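Local coordinates for protein FACT complex subunit SPT16 (Ashbya gossypii, PDB 6A8M) that probably serves, as a subunit of the FACT histone chaperone, to reorganize nucleosomes during transcription, replication and repair of DNA, this piece being its N-terminal, peptidase-like region, at residues 36-50 with 135-148. Sequence-based numbering, arbitrary orientation.
Sequences ILGSADEENPYQKTT and ATKDSYQGKFITEW
With CG beside the backbone N (chi1 -60°), Y140 sends its ring between L37 and Q47, while D138, turned likewise, carries its carboxylate to the first turn of helix 48-57. L37 CG lies over one face of the Y140 ring, a CH-pi contact 4.2 Å from its centroid; Q47 NE2 sits over the opposite face, offset toward the rim, the amide plane tilted 39° to the ring. At the ring edge and in its plane, Y140 OH donates to T50 OG1 (2.7 Å), which is also bonded to E60. From over this face the Q47 amide also pairs with the backbone of S139: OE1 accepts from S139 N (2.7 Å) and NE2 donates to S139 O (2.8 Å), two bonds that fix the amide's rotation. D138 OD2 takes T49 N through its syn lone pair (2.7 Å) and T49 OG1 on its anti side, and OD1 receives K48 N, so the carboxylate takes up two backbone N-H groups in that first turn. Near the start of helix 143-158, S39 N donates a nearly straight hydrogen bond to Q141 O (2.9 Å), and I36 CG1 rests over the W148 five-membered ring, 3.7 Å from its centroid. With alanine at Y140, T50 OG1 would probably lose this donor and a gap would open between L37 and the Q47 amide. The contact thus joins the connections that follow neighbouring parallel strands 32-37 and 131-134 of the N-terminal lobe, and the helix N-terminus is likely to stabilise the negative charge of D138.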
ATOM      1  N   ILE A  36       2.068 -19.776  -0.387  1.00 15.61           N
ATOM      2  CA  ILE A  36       1.026 -20.572   0.256  1.00 15.20           C
ATOM      3  C   ILE A  36       0.145 -19.635   1.056  1.00 15.58           C
ATOM      4  O   ILE A  36       0.616 -18.996   2.005  1.00 17.78           O
ATOM      5  CB  ILE A  36       1.595 -21.676   1.166  1.00 18.31           C
ATOM      6  CG1 ILE A  36       2.809 -22.352   0.520  1.00 18.76           C
ATOM      7  CG2 ILE A  36       0.508 -22.699   1.489  1.00 19.96           C
ATOM      8  CD1 ILE A  36       4.127 -21.685   0.862  1.00 18.06           C
ATOM      9  N   LEU A  37      -1.134 -19.579   0.707  1.00 15.08           N
ATOM     10  CA  LEU A  37      -2.086 -18.745   1.421  1.00 15.62           C
ATOM     11  C   LEU A  37      -2.951 -19.672   2.264  1.00 16.03           C
ATOM     12  O   LEU A  37      -3.583 -20.586   1.731  1.00 16.67           O
ATOM     13  CB  LEU A  37      -2.931 -17.920   0.447  1.00 17.13           C
ATOM     14  CG  LEU A  37      -3.271 -16.517   0.981  1.00 20.08           C
ATOM     15  CD1 LEU A  37      -3.634 -15.605  -0.148  1.00 21.96           C
ATOM     16  CD2 LEU A  37      -4.380 -16.561   2.051  1.00 22.18           C
ATOM     17  N   GLY A  38      -2.960 -19.458   3.575  1.00 17.38           N
ATOM     18  CA  GLY A  38      -3.821 -20.270   4.408  1.00 19.21           C
ATOM     19  C   GLY A  38      -5.181 -19.626   4.588  1.00 19.26           C
ATOM     20  O   GLY A  38      -5.801 -19.196   3.614  1.00 18.26           O
ATOM     21  N   SER A  39      -5.657 -19.535   5.825  1.00 21.54           N
ATOM     22  CA  SER A  39      -6.922 -18.857   6.057  1.00 21.83           C
ATOM     23  C   SER A  39      -6.731 -17.349   5.948  1.00 20.85           C
ATOM     24  O   SER A  39      -5.674 -16.805   6.289  1.00 21.77           O
ATOM     25  CB  SER A  39      -7.486 -19.227   7.434  1.00 26.09           C
ATOM     26  OG  SER A  39      -7.796 -20.615   7.488  1.00 31.34           O
ATOM     27  N   ALA A  40      -7.769 -16.669   5.473  1.00 24.40           N
ATOM     28  CA  ALA A  40      -7.695 -15.220   5.349  1.00 28.56           C
ATOM     29  C   ALA A  40      -7.511 -14.584   6.719  1.00 30.50           C
ATOM     30  O   ALA A  40      -8.067 -15.045   7.721  1.00 30.29           O
ATOM     31  CB  ALA A  40      -8.952 -14.676   4.674  1.00 30.75           C
ATOM     32  N   ASP A  41      -6.693 -13.540   6.759  1.00 33.27           N
ATOM     33  CA  ASP A  41      -6.401 -12.790   7.978  1.00 38.33           C
ATOM     34  C   ASP A  41      -6.667 -11.324   7.650  1.00 40.48           C
ATOM     35  O   ASP A  41      -5.768 -10.618   7.183  1.00 38.13           O
ATOM     36  CB  ASP A  41      -4.963 -13.022   8.426  1.00 40.51           C
ATOM     37  CG  ASP A  41      -4.659 -12.374   9.755  1.00 42.96           C
ATOM     38  OD1 ASP A  41      -5.589 -11.774  10.343  1.00 42.73           O
ATOM     39  OD2 ASP A  41      -3.491 -12.478  10.207  1.00 43.76           O
ATOM     40  N   GLU A  42      -7.906 -10.874   7.876  1.00 44.71           N
ATOM     41  CA  GLU A  42      -8.259  -9.498   7.544  1.00 47.08           C
ATOM     42  C   GLU A  42      -7.492  -8.482   8.380  1.00 47.80           C
ATOM     43  O   GLU A  42      -7.500  -7.294   8.039  1.00 47.85           O
ATOM     44  CB  GLU A  42      -9.768  -9.284   7.702  1.00 49.15           C
ATOM     45  N   GLU A  43      -6.815  -8.919   9.444  1.00 49.54           N
ATOM     46  CA  GLU A  43      -6.018  -8.022  10.268  1.00 51.86           C
ATOM     47  C   GLU A  43      -4.630  -7.750   9.699  1.00 49.98           C
ATOM     48  O   GLU A  43      -3.949  -6.841  10.189  1.00 49.64           O
ATOM     49  CB  GLU A  43      -5.891  -8.588  11.683  1.00 56.49           C
ATOM     50  CG  GLU A  43      -7.163  -8.449  12.498  1.00 60.94           C
ATOM     51  CD  GLU A  43      -7.801  -7.081  12.334  1.00 63.57           C
ATOM     52  OE1 GLU A  43      -8.916  -6.999  11.771  1.00 64.54           O
ATOM     53  OE2 GLU A  43      -7.180  -6.083  12.753  1.00 64.41           O
ATOM     54  N   ASN A  44      -4.192  -8.505   8.692  1.00 43.89           N
ATOM     55  CA  ASN A  44      -2.893  -8.288   8.050  1.00 40.07           C
ATOM     56  C   ASN A  44      -3.063  -8.388   6.544  1.00 33.03           C
ATOM     57  O   ASN A  44      -2.671  -9.379   5.914  1.00 31.73           O
ATOM     58  CB  ASN A  44      -1.850  -9.282   8.561  1.00 43.27           C
ATOM     59  CG  ASN A  44      -1.570  -9.106  10.030  1.00 47.73           C
ATOM     60  OD1 ASN A  44      -2.345  -9.555  10.878  1.00 50.63           O
ATOM     61  ND2 ASN A  44      -0.465  -8.439  10.348  1.00 48.40           N
ATOM     62  N   PRO A  45      -3.622  -7.347   5.921  1.00 27.98           N
ATOM     63  CA  PRO A  45      -3.952  -7.421   4.491  1.00 24.23           C
ATOM     64  C   PRO A  45      -2.772  -7.236   3.549  1.00 22.41           C
ATOM     65  O   PRO A  45      -2.947  -7.430   2.342  1.00 25.03           O
ATOM     66  CB  PRO A  45      -4.955  -6.271   4.315  1.00 25.33           C
ATOM     67  CG  PRO A  45      -4.542  -5.272   5.374  1.00 26.84           C
ATOM     68  CD  PRO A  45      -4.065  -6.083   6.543  1.00 26.59           C
ATOM     69  N   TYR A  46      -1.596  -6.849   4.044  1.00 19.81           N
ATOM     70  CA  TYR A  46      -0.476  -6.491   3.181  1.00 18.19           C
ATOM     71  C   TYR A  46       0.638  -7.532   3.200  1.00 16.38           C
ATOM     72  O   TYR A  46       1.790  -7.195   2.892  1.00 22.44           O
ATOM     73  CB  TYR A  46       0.080  -5.114   3.568  1.00 17.71           C
ATOM     74  CG  TYR A  46      -0.997  -4.034   3.530  1.00 18.03           C
ATOM     75  CD1 TYR A  46      -1.704  -3.779   2.366  1.00 18.08           C
ATOM     76  CD2 TYR A  46      -1.327  -3.313   4.668  1.00 21.43           C
ATOM     77  CE1 TYR A  46      -2.716  -2.807   2.324  1.00 18.63           C
ATOM     78  CE2 TYR A  46      -2.318  -2.341   4.631  1.00 18.36           C
ATOM     79  CZ  TYR A  46      -3.003  -2.098   3.476  1.00 17.41           C
ATOM     80  OH  TYR A  46      -3.980  -1.135   3.473  1.00 17.48           O
ATOM     81  N   GLN A  47       0.331  -8.781   3.547  1.00 15.79           N
ATOM     82  CA  GLN A  47       1.331  -9.840   3.417  1.00 15.68           C
ATOM     83  C   GLN A  47       1.623 -10.090   1.937  1.00 16.75           C
ATOM     84  O   GLN A  47       0.769  -9.896   1.066  1.00 15.71           O
ATOM     85  CB  GLN A  47       0.865 -11.129   4.096  1.00 16.37           C
ATOM     86  CG  GLN A  47       0.668 -10.975   5.623  1.00 17.93           C
ATOM     87  CD  GLN A  47       0.664 -12.287   6.367  1.00 19.30           C
ATOM     88  OE1 GLN A  47       1.676 -12.672   6.946  1.00 19.66           O
ATOM     89  NE2 GLN A  47      -0.476 -12.981   6.363  1.00 20.16           N
ATOM     90  N   LYS A  48       2.860 -10.503   1.652  1.00 16.58           N
ATOM     91  CA  LYS A  48       3.281 -10.559   0.258  1.00 15.51           C
ATOM     92  C   LYS A  48       2.434 -11.533  -0.538  1.00 12.69           C
ATOM     93  O   LYS A  48       2.136 -11.293  -1.716  1.00 13.00           O
ATOM     94  CB  LYS A  48       4.757 -10.935   0.164  1.00 17.41           C
ATOM     95  CG  LYS A  48       5.658  -9.958   0.882  1.00 22.28           C
ATOM     96  CD  LYS A  48       5.581  -8.574   0.284  1.00 24.16           C
ATOM     97  CE  LYS A  48       6.331  -7.559   1.189  1.00 27.25           C
ATOM     98  NZ  LYS A  48       7.723  -7.993   1.522  1.00 31.54           N
ATOM     99  N   THR A  49       2.037 -12.643   0.078  1.00 13.33           N
ATOM    100  CA  THR A  49       1.268 -13.632  -0.670  1.00 14.17           C
ATOM    101  C   THR A  49      -0.123 -13.114  -0.982  1.00 13.96           C
ATOM    102  O   THR A  49      -0.635 -13.320  -2.093  1.00 13.89           O
ATOM    103  CB  THR A  49       1.200 -14.944   0.107  1.00 15.56           C
ATOM    104  OG1 THR A  49       2.535 -15.407   0.329  1.00 16.40           O
ATOM    105  CG2 THR A  49       0.449 -15.973  -0.688  1.00 13.28           C
ATOM    106  N   THR A  50      -0.732 -12.405  -0.029  1.00 13.51           N
ATOM    107  CA  THR A  50      -2.021 -11.768  -0.286  1.00 11.93           C
ATOM    108  C   THR A  50      -1.905 -10.707  -1.362  1.00 14.17           C
ATOM    109  O   THR A  50      -2.762 -10.613  -2.246  1.00 13.46           O
ATOM    110  CB  THR A  50      -2.572 -11.161   1.006  1.00 11.35           C
ATOM    111  OG1 THR A  50      -2.767 -12.198   1.967  1.00 14.36           O
ATOM    112  CG2 THR A  50      -3.908 -10.415   0.743  1.00 12.98           C
ATOM    113  N   ALA A 135       7.936 -16.195   0.245  1.00 16.03           N
ATOM    114  CA  ALA A 135       7.570 -15.027   1.053  1.00 16.87           C
ATOM    115  C   ALA A 135       7.862 -15.390   2.507  1.00 20.01           C
ATOM    116  O   ALA A 135       7.007 -15.906   3.233  1.00 19.37           O
ATOM    117  CB  ALA A 135       6.113 -14.638   0.807  1.00 16.57           C
ATOM    118  N   THR A 136       9.108 -15.140   2.930  1.00 18.88           N
ATOM    119  CA  THR A 136       9.613 -15.783   4.143  1.00 22.13           C
ATOM    120  C   THR A 136       8.993 -15.207   5.408  1.00 25.06           C
ATOM    121  O   THR A 136       8.960 -15.897   6.434  1.00 26.92           O
ATOM    122  CB  THR A 136      11.150 -15.691   4.217  1.00 21.83           C
ATOM    123  OG1 THR A 136      11.577 -14.322   4.164  1.00 22.01           O
ATOM    124  CG2 THR A 136      11.788 -16.443   3.053  1.00 23.78           C
ATOM    125  N   LYS A 137       8.462 -13.990   5.350  1.00 24.09           N
ATOM    126  CA  LYS A 137       7.922 -13.343   6.540  1.00 25.03           C
ATOM    127  C   LYS A 137       6.418 -13.514   6.694  1.00 25.03           C
ATOM    128  O   LYS A 137       5.872 -13.106   7.724  1.00 26.41           O
ATOM    129  CB  LYS A 137       8.263 -11.853   6.529  1.00 28.51           C
ATOM    130  CG  LYS A 137       9.742 -11.590   6.290  1.00 34.45           C
ATOM    131  CD  LYS A 137      10.598 -12.321   7.303  1.00 39.49           C
ATOM    132  CE  LYS A 137      12.073 -12.218   6.948  1.00 43.05           C
ATOM    133  NZ  LYS A 137      12.421 -10.830   6.553  1.00 44.14           N
ATOM    134  N   ASP A 138       5.738 -14.115   5.719  1.00 22.23           N
ATOM    135  CA  ASP A 138       4.287 -14.244   5.799  1.00 20.73           C
ATOM    136  C   ASP A 138       3.867 -15.303   6.812  1.00 21.48           C
ATOM    137  O   ASP A 138       4.565 -16.294   7.050  1.00 23.19           O
ATOM    138  CB  ASP A 138       3.697 -14.614   4.442  1.00 19.62           C
ATOM    139  CG  ASP A 138       3.750 -13.478   3.436  1.00 20.45           C
ATOM    140  OD1 ASP A 138       4.361 -12.421   3.702  1.00 19.95           O
ATOM    141  OD2 ASP A 138       3.158 -13.659   2.356  1.00 18.18           O
ATOM    142  N   SER A 139       2.685 -15.112   7.382  1.00 22.35           N
ATOM    143  CA  SER A 139       2.161 -16.067   8.350  1.00 23.15           C
ATOM    144  C   SER A 139       0.666 -16.221   8.137  1.00 21.72           C
ATOM    145  O   SER A 139      -0.056 -15.219   8.074  1.00 23.18           O
ATOM    146  CB  SER A 139       2.451 -15.616   9.787  1.00 29.84           C
ATOM    147  OG  SER A 139       1.814 -16.472  10.723  1.00 32.91           O
ATOM    148  N   TYR A 140       0.215 -17.469   8.006  1.00 19.19           N
ATOM    149  CA  TYR A 140      -1.200 -17.797   7.895  1.00 20.16           C
ATOM    150  C   TYR A 140      -1.523 -18.992   8.787  1.00 23.11           C
ATOM    151  O   TYR A 140      -0.648 -19.783   9.148  1.00 24.48           O
ATOM    152  CB  TYR A 140      -1.610 -18.112   6.445  1.00 18.72           C
ATOM    153  CG  TYR A 140      -1.387 -16.983   5.458  1.00 17.60           C
ATOM    154  CD1 TYR A 140      -0.184 -16.857   4.763  1.00 18.59           C
ATOM    155  CD2 TYR A 140      -2.389 -16.047   5.209  1.00 19.55           C
ATOM    156  CE1 TYR A 140       0.031 -15.822   3.853  1.00 16.82           C
ATOM    157  CE2 TYR A 140      -2.195 -15.010   4.291  1.00 18.43           C
ATOM    158  CZ  TYR A 140      -0.986 -14.906   3.617  1.00 18.12           C
ATOM    159  OH  TYR A 140      -0.811 -13.885   2.725  1.00 16.56           O
ATOM    160  N   GLN A 141      -2.799 -19.109   9.153  1.00 24.67           N
ATOM    161  CA  GLN A 141      -3.283 -20.210   9.969  1.00 26.90           C
ATOM    162  C   GLN A 141      -4.019 -21.230   9.113  1.00 23.65           C
ATOM    163  O   GLN A 141      -4.277 -21.018   7.924  1.00 22.87           O
ATOM    164  CB  GLN A 141      -4.220 -19.708  11.074  1.00 32.76           C
ATOM    165  CG  GLN A 141      -3.670 -18.554  11.876  1.00 38.91           C
ATOM    166  CD  GLN A 141      -2.545 -18.969  12.799  1.00 45.63           C
ATOM    167  OE1 GLN A 141      -2.500 -20.109  13.266  1.00 48.83           O
ATOM    168  NE2 GLN A 141      -1.628 -18.042  13.074  1.00 47.26           N
ATOM    169  N   GLY A 142      -4.360 -22.350   9.737  1.00 21.93           N
ATOM    170  CA  GLY A 142      -5.249 -23.295   9.104  1.00 21.83           C
ATOM    171  C   GLY A 142      -4.567 -24.619   8.797  1.00 23.67           C
ATOM    172  O   GLY A 142      -3.338 -24.729   8.730  1.00 24.78           O
ATOM    173  N   LYS A 143      -5.407 -25.641   8.616  1.00 24.13           N
ATOM    174  CA  LYS A 143      -4.940 -27.003   8.378  1.00 26.54           C
ATOM    175  C   LYS A 143      -4.093 -27.093   7.110  1.00 27.08           C
ATOM    176  O   LYS A 143      -3.069 -27.788   7.080  1.00 26.98           O
ATOM    177  CB  LYS A 143      -6.168 -27.924   8.299  1.00 28.86           C
ATOM    178  CG  LYS A 143      -5.914 -29.388   8.455  1.00 30.45           C
ATOM    179  CD  LYS A 143      -7.213 -30.204   8.413  1.00 32.37           C
ATOM    180  CE  LYS A 143      -8.148 -29.921   9.598  1.00 31.73           C
ATOM    181  NZ  LYS A 143      -7.723 -30.489  10.902  1.00 33.33           N
ATOM    182  N   PHE A 144      -4.493 -26.372   6.061  1.00 26.46           N
ATOM    183  CA  PHE A 144      -3.839 -26.480   4.756  1.00 23.31           C
ATOM    184  C   PHE A 144      -2.384 -26.032   4.830  1.00 21.57           C
ATOM    185  O   PHE A 144      -1.465 -26.790   4.498  1.00 22.76           O
ATOM    186  CB  PHE A 144      -4.634 -25.644   3.752  1.00 20.49           C
ATOM    187  CG  PHE A 144      -4.102 -25.639   2.331  1.00 20.26           C
ATOM    188  CD1 PHE A 144      -4.485 -26.624   1.422  1.00 20.39           C
ATOM    189  CD2 PHE A 144      -3.326 -24.581   1.868  1.00 21.50           C
ATOM    190  CE1 PHE A 144      -4.062 -26.585   0.073  1.00 19.89           C
ATOM    191  CE2 PHE A 144      -2.890 -24.539   0.543  1.00 20.04           C
ATOM    192  CZ  PHE A 144      -3.261 -25.554  -0.360  1.00 20.76           C
ATOM    193  N   ILE A 145      -2.148 -24.801   5.286  1.00 21.67           N
ATOM    194  CA  ILE A 145      -0.771 -24.325   5.353  1.00 22.84           C
ATOM    195  C   ILE A 145       0.027 -25.088   6.405  1.00 23.88           C
ATOM    196  O   ILE A 145       1.241 -25.279   6.249  1.00 23.60           O
ATOM    197  CB  ILE A 145      -0.720 -22.803   5.590  1.00 20.52           C
ATOM    198  CG1 ILE A 145       0.688 -22.278   5.297  1.00 21.35           C
ATOM    199  CG2 ILE A 145      -1.160 -22.447   7.011  1.00 19.15           C
ATOM    200  CD1 ILE A 145       0.778 -20.777   5.172  1.00 20.05           C
ATOM    201  N   THR A 146      -0.622 -25.545   7.483  1.00 24.88           N
ATOM    202  CA  THR A 146       0.117 -26.268   8.512  1.00 23.37           C
ATOM    203  C   THR A 146       0.593 -27.616   7.985  1.00 24.24           C
ATOM    204  O   THR A 146       1.728 -28.025   8.255  1.00 25.40           O
ATOM    205  CB  THR A 146      -0.746 -26.434   9.762  1.00 24.37           C
ATOM    206  OG1 THR A 146      -1.059 -25.138  10.295  1.00 25.83           O
ATOM    207  CG2 THR A 146      -0.012 -27.258  10.836  1.00 24.96           C
ATOM    208  N   GLU A 147      -0.242 -28.301   7.200  1.00 24.08           N
ATOM    209  CA  GLU A 147       0.224 -29.519   6.550  1.00 23.20           C
ATOM    210  C   GLU A 147       1.358 -29.221   5.572  1.00 21.09           C
ATOM    211  O   GLU A 147       2.343 -29.972   5.514  1.00 20.94           O
ATOM    212  CB  GLU A 147      -0.931 -30.241   5.849  1.00 23.96           C
ATOM    213  CG  GLU A 147      -1.783 -31.112   6.775  1.00 28.03           C
ATOM    214  CD  GLU A 147      -2.513 -32.243   6.054  1.00 28.31           C
ATOM    215  OE1 GLU A 147      -2.753 -32.117   4.832  1.00 28.92           O
ATOM    216  OE2 GLU A 147      -2.853 -33.258   6.712  1.00 28.42           O
ATOM    217  N   TRP A 148       1.238 -28.128   4.797  1.00 20.76           N
ATOM    218  CA  TRP A 148       2.303 -27.743   3.871  1.00 18.92           C
ATOM    219  C   TRP A 148       3.632 -27.511   4.595  1.00 18.84           C
ATOM    220  O   TRP A 148       4.685 -27.974   4.138  1.00 19.54           O
ATOM    221  CB  TRP A 148       1.923 -26.481   3.075  1.00 19.09           C
ATOM    222  CG  TRP A 148       3.184 -25.855   2.477  1.00 18.72           C
ATOM    223  CD1 TRP A 148       3.896 -24.788   2.960  1.00 19.20           C
ATOM    224  CD2 TRP A 148       3.921 -26.344   1.346  1.00 18.07           C
ATOM    225  NE1 TRP A 148       5.013 -24.567   2.182  1.00 19.65           N
ATOM    226  CE2 TRP A 148       5.048 -25.509   1.182  1.00 17.10           C
ATOM    227  CE3 TRP A 148       3.724 -27.395   0.445  1.00 18.52           C
ATOM    228  CZ2 TRP A 148       5.971 -25.692   0.153  1.00 18.22           C
ATOM    229  CZ3 TRP A 148       4.660 -27.591  -0.573  1.00 18.14           C
ATOM    230  CH2 TRP A 148       5.754 -26.735  -0.715  1.00 18.40           C
TER
HETATM  231  O   HOH W   1      -4.526 -16.759   8.646  1.00 32.38           O
HETATM  232  O   HOH W   2       3.355 -11.064   8.051  1.00 39.17           O